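Putative (Helicobacter pylori J99, PDB 4R7K) is of unknown function but belongs to the SRPBCC (START-like) superfamily, whose members commonly bind hydrophobic ligands in a pocket between sheet and long helix. Local coordinates at residues T42-D56 with N148-G161. Sequence-based numbering, arbitrary orientation. Where two conformers were deposited one is given.
Sequences TDNFVSNEVIVKGLD and NDRVRILTQESQSG
Glu49 and Arg152 form the salt bridge of this strand pair: NE of Arg152 lies 2.6 Å from OE2 of Glu49, and the carboxylate oxygen sits near the guanidinium plane, at its edge. NE lies 36° out of the carboxylate plane, above it, and the two planes are 54° apart; a water joins OE1 of Glu49 to NH2 of Arg152. With CG anti to the backbone N (chi1 175°) and the chain extended on to NE, Arg152 reaches diagonally past its cross-strand partner Ile51 to Glu49. On the same face, NE2 of Gln156 donates a nearly straight bond to OG of Ser47 (3.1 Å), with the hydroxyl in the amide plane; Phe45 turns its ring edge to that NE2.

On the other face, ND2 of Asn44 reaches OE1 of Gln159 at 2.8 Å from above the carbonyl plane, while NE2 of Gln159 bonds OE1 of Glu157. Farther along, CG2 of Val50 packs 3.8 Å from CB of Ile153.

Between the two faces runs an antiparallel ladder from the Asn44–Gln159 pair to Lys53–Arg150. A classic beta bulge marks one end, where O of Gln159 accepts from N of Asp43 (2.8 Å) and N of Asn44 (3.2 Å). Past it, OD2 of Asp43 takes N of Gly161 at 2.9 Å, just before helix 162-169.

Strand 44-53 is outermost in its chain's sheet, and 150-160 continues the pairing to 136-146, where Glu144 gives Arg152 a second carboxylate. The Glu49 face meets a second subunit, whose Ser47 bonds OE1 of Glu49; helix 174-190 lies on the opposite face, where Ile153 packs on Leu183 and ND2 of Asn48 bonds OE1 of Gln180, a helix-on-sheet layout consistent with the SRPBCC fold.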
# COMPACT_ATOMS: atom_id res chain seq x y z
N THR A 42 -7.40 -17.25 -15.88
CA THR A 42 -7.59 -15.89 -16.41
C THR A 42 -6.29 -15.07 -16.29
O THR A 42 -5.18 -15.63 -16.15
CB THR A 42 -8.78 -15.20 -15.74
OG1 THR A 42 -8.53 -15.07 -14.35
CG2 THR A 42 -10.06 -16.00 -15.95
N ASP A 43 -6.40 -13.75 -16.32
CA ASP A 43 -5.22 -12.87 -16.39
C ASP A 43 -4.83 -12.27 -15.06
O ASP A 43 -3.69 -11.84 -14.89
CB ASP A 43 -5.49 -11.76 -17.43
CG ASP A 43 -5.61 -12.33 -18.86
OD1 ASP A 43 -4.73 -13.11 -19.25
OD2 ASP A 43 -6.59 -11.99 -19.57
N ASN A 44 -5.76 -12.26 -14.10
CA ASN A 44 -5.47 -11.80 -12.76
C ASN A 44 -6.48 -12.43 -11.81
O ASN A 44 -7.65 -12.64 -12.17
CB ASN A 44 -5.52 -10.28 -12.70
CG ASN A 44 -4.95 -9.70 -11.41
OD1 ASN A 44 -4.05 -10.28 -10.78
ND2 ASN A 44 -5.43 -8.52 -11.04
N PHE A 45 -6.00 -12.72 -10.59
CA PHE A 45 -6.77 -13.31 -9.54
C PHE A 45 -6.42 -12.59 -8.25
O PHE A 45 -5.25 -12.40 -7.92
CB PHE A 45 -6.51 -14.80 -9.44
CG PHE A 45 -7.13 -15.45 -8.24
CD1 PHE A 45 -8.52 -15.50 -8.09
CD2 PHE A 45 -6.34 -15.98 -7.23
CE1 PHE A 45 -9.10 -16.10 -7.00
CE2 PHE A 45 -6.93 -16.55 -6.10
CZ PHE A 45 -8.30 -16.62 -6.00
N VAL A 46 -7.45 -12.15 -7.54
CA VAL A 46 -7.28 -11.42 -6.30
C VAL A 46 -8.10 -12.12 -5.22
O VAL A 46 -9.23 -12.52 -5.49
CB VAL A 46 -7.85 -10.00 -6.46
CG1 VAL A 46 -7.49 -9.14 -5.27
CG2 VAL A 46 -7.34 -9.39 -7.76
N SER A 47 -7.53 -12.30 -4.02
CA SER A 47 -8.24 -12.90 -2.89
C SER A 47 -7.99 -12.12 -1.61
O SER A 47 -6.84 -11.82 -1.26
CB SER A 47 -7.78 -14.38 -2.74
OG SER A 47 -8.50 -15.03 -1.70
N ASN A 48 -9.09 -11.78 -0.94
CA ASN A 48 -9.07 -11.12 0.33
C ASN A 48 -10.08 -11.80 1.28
O ASN A 48 -11.14 -12.27 0.84
CB ASN A 48 -9.45 -9.65 0.17
CG ASN A 48 -8.48 -8.88 -0.70
OD1 ASN A 48 -8.56 -8.91 -1.91
ND2 ASN A 48 -7.59 -8.17 -0.07
N GLU A 49 -9.79 -11.78 2.58
CA GLU A 49 -10.63 -12.39 3.55
C GLU A 49 -10.42 -11.80 4.96
O GLU A 49 -9.28 -11.51 5.37
CB GLU A 49 -10.29 -13.87 3.60
CG GLU A 49 -11.12 -14.69 4.51
CD GLU A 49 -10.60 -16.12 4.67
OE1 GLU A 49 -9.45 -16.42 4.25
OE2 GLU A 49 -11.36 -16.97 5.19
N VAL A 50 -11.52 -11.61 5.66
CA VAL A 50 -11.53 -11.21 7.06
C VAL A 50 -12.39 -12.19 7.85
O VAL A 50 -13.32 -12.79 7.32
CB VAL A 50 -12.02 -9.79 7.29
CG1 VAL A 50 -11.00 -8.77 6.73
CG2 VAL A 50 -13.40 -9.60 6.71
N ILE A 51 -12.08 -12.34 9.13
CA ILE A 51 -12.89 -13.17 10.02
C ILE A 51 -12.94 -12.35 11.25
O ILE A 51 -11.87 -12.04 11.84
CB ILE A 51 -12.30 -14.55 10.27
CG1 ILE A 51 -12.37 -15.37 8.96
CG2 ILE A 51 -13.09 -15.27 11.36
CD1 ILE A 51 -11.66 -16.71 9.04
N VAL A 52 -14.15 -11.97 11.63
CA VAL A 52 -14.37 -11.06 12.73
C VAL A 52 -15.39 -11.56 13.75
O VAL A 52 -16.50 -12.02 13.41
CB VAL A 52 -14.87 -9.70 12.20
CG1 VAL A 52 -14.91 -8.66 13.33
CG2 VAL A 52 -13.98 -9.21 11.07
N LYS A 53 -15.04 -11.34 15.01
CA LYS A 53 -15.83 -11.78 16.17
C LYS A 53 -16.89 -10.76 16.50
O LYS A 53 -16.63 -9.58 16.45
CB LYS A 53 -14.87 -11.95 17.36
CG LYS A 53 -15.46 -12.44 18.69
CD LYS A 53 -15.58 -13.94 18.76
CE LYS A 53 -15.79 -14.39 20.20
NZ LYS A 53 -15.96 -15.87 20.27
N GLY A 54 -18.10 -11.22 16.83
CA GLY A 54 -19.19 -10.33 17.28
C GLY A 54 -19.87 -9.51 16.20
O GLY A 54 -20.66 -8.63 16.49
N LEU A 55 -19.54 -9.79 14.95
CA LEU A 55 -20.12 -9.10 13.80
C LEU A 55 -21.44 -9.80 13.44
O LEU A 55 -21.49 -11.03 13.45
CB LEU A 55 -19.15 -9.21 12.63
CG LEU A 55 -19.38 -8.36 11.40
CD1 LEU A 55 -19.49 -6.90 11.80
CD2 LEU A 55 -18.24 -8.59 10.41
N ASP A 56 -22.48 -9.04 13.12
CA ASP A 56 -23.77 -9.63 12.77
C ASP A 56 -23.86 -9.99 11.28
O ASP A 56 -23.71 -9.13 10.40
CB ASP A 56 -24.93 -8.68 13.14
CG ASP A 56 -26.25 -9.36 12.94
OD1 ASP A 56 -26.52 -10.31 13.69
OD2 ASP A 56 -26.97 -9.00 12.00
N ASN A 148 -18.92 -19.88 17.25
CA ASN A 148 -18.63 -18.96 18.33
C ASN A 148 -18.69 -17.47 17.96
O ASN A 148 -17.75 -16.73 18.21
CB ASN A 148 -17.28 -19.31 18.97
CG ASN A 148 -17.17 -18.84 20.40
OD1 ASN A 148 -18.14 -18.33 20.98
ND2 ASN A 148 -16.00 -19.02 21.00
N ASP A 149 -19.78 -17.08 17.32
CA ASP A 149 -20.06 -15.68 17.03
C ASP A 149 -19.07 -14.91 16.15
O ASP A 149 -18.81 -13.74 16.39
CB ASP A 149 -20.22 -14.97 18.39
CG ASP A 149 -20.82 -13.59 18.29
OD1 ASP A 149 -21.65 -13.35 17.38
OD2 ASP A 149 -20.49 -12.75 19.16
N ARG A 150 -18.57 -15.56 15.10
CA ARG A 150 -17.64 -14.93 14.17
C ARG A 150 -18.27 -14.94 12.79
O ARG A 150 -19.05 -15.83 12.46
CB ARG A 150 -16.31 -15.70 14.11
CG ARG A 150 -15.52 -15.77 15.40
CD ARG A 150 -14.29 -16.65 15.17
NE ARG A 150 -14.67 -18.01 14.88
CZ ARG A 150 -14.01 -18.82 14.06
NH1 ARG A 150 -12.95 -18.39 13.40
NH2 ARG A 150 -14.44 -20.05 13.85
N VAL A 151 -17.95 -13.95 11.97
CA VAL A 151 -18.43 -13.89 10.60
C VAL A 151 -17.22 -13.80 9.70
O VAL A 151 -16.27 -13.04 9.98
CB VAL A 151 -19.36 -12.69 10.38
CG1 VAL A 151 -19.59 -12.42 8.92
CG2 VAL A 151 -20.67 -12.89 11.13
N ARG A 152 -17.23 -14.63 8.65
CA ARG A 152 -16.23 -14.62 7.61
C ARG A 152 -16.73 -13.90 6.37
O ARG A 152 -17.88 -14.09 5.95
CB ARG A 152 -15.88 -16.05 7.22
CG ARG A 152 -14.91 -16.19 6.04
CD ARG A 152 -14.77 -17.68 5.73
NE ARG A 152 -13.75 -18.00 4.72
CZ ARG A 152 -13.84 -18.98 3.83
NH1 ARG A 152 -14.93 -19.71 3.75
NH2 ARG A 152 -12.84 -19.20 2.98
N ILE A 153 -15.88 -13.04 5.81
CA ILE A 153 -16.16 -12.37 4.56
C ILE A 153 -15.01 -12.67 3.59
O ILE A 153 -13.88 -12.22 3.80
CB ILE A 153 -16.33 -10.83 4.70
CG1 ILE A 153 -17.29 -10.49 5.82
CG2 ILE A 153 -16.83 -10.26 3.38
CD1 ILE A 153 -17.36 -9.02 6.19
N LEU A 154 -15.31 -13.41 2.54
CA LEU A 154 -14.34 -13.79 1.54
C LEU A 154 -14.75 -13.13 0.27
O LEU A 154 -15.91 -13.29 -0.16
CB LEU A 154 -14.35 -15.30 1.31
CG LEU A 154 -13.48 -15.86 0.15
CD1 LEU A 154 -12.00 -15.76 0.45
CD2 LEU A 154 -13.82 -17.32 -0.11
N THR A 155 -13.82 -12.39 -0.35
CA THR A 155 -14.08 -11.84 -1.64
C THR A 155 -12.90 -12.14 -2.61
O THR A 155 -11.71 -11.97 -2.29
CB THR A 155 -14.45 -10.35 -1.59
OG1 THR A 155 -14.98 -9.97 -2.86
CG2 THR A 155 -13.24 -9.49 -1.26
N GLN A 156 -13.27 -12.60 -3.79
CA GLN A 156 -12.31 -13.01 -4.81
C GLN A 156 -12.76 -12.53 -6.14
O GLN A 156 -13.95 -12.53 -6.43
CB GLN A 156 -12.15 -14.53 -4.83
CG GLN A 156 -11.69 -15.12 -3.53
CD GLN A 156 -11.48 -16.63 -3.57
OE1 GLN A 156 -12.23 -17.38 -4.19
NE2 GLN A 156 -10.44 -17.07 -2.90
N GLU A 157 -11.80 -12.07 -6.96
CA GLU A 157 -12.12 -11.56 -8.28
C GLU A 157 -11.14 -12.16 -9.29
O GLU A 157 -9.91 -12.23 -9.05
CB GLU A 157 -12.01 -10.02 -8.34
CG GLU A 157 -12.34 -9.43 -9.70
CD GLU A 157 -12.53 -7.90 -9.69
OE1 GLU A 157 -12.05 -7.25 -10.63
OE2 GLU A 157 -13.13 -7.32 -8.74
N SER A 158 -11.71 -12.54 -10.43
CA SER A 158 -10.99 -13.09 -11.57
C SER A 158 -11.20 -12.10 -12.71
O SER A 158 -12.34 -11.68 -12.96
CB SER A 158 -11.59 -14.47 -11.90
OG SER A 158 -10.95 -15.09 -13.01
N GLN A 159 -10.13 -11.76 -13.42
CA GLN A 159 -10.15 -10.72 -14.42
C GLN A 159 -9.53 -11.20 -15.74
O GLN A 159 -8.51 -11.93 -15.74
CB GLN A 159 -9.35 -9.51 -13.94
CG GLN A 159 -9.72 -8.95 -12.59
CD GLN A 159 -8.87 -7.72 -12.20
OE1 GLN A 159 -7.69 -7.64 -12.49
NE2 GLN A 159 -9.50 -6.76 -11.52
N SER A 160 -10.12 -10.75 -16.84
CA SER A 160 -9.62 -11.08 -18.17
C SER A 160 -9.47 -9.83 -19.04
O SER A 160 -10.35 -8.95 -19.04
CB SER A 160 -10.54 -12.08 -18.86
OG SER A 160 -10.56 -13.31 -18.14
N GLY A 161 -8.40 -9.79 -19.81
CA GLY A 161 -8.14 -8.68 -20.72
C GLY A 161 -6.73 -8.18 -20.52
O GLY A 161 -6.07 -8.52 -19.52
O HOH W 1 -8.52 -14.29 -19.41
O HOH W 2 -10.48 -9.64 -3.64
O HOH W 3 -9.75 -18.81 2.71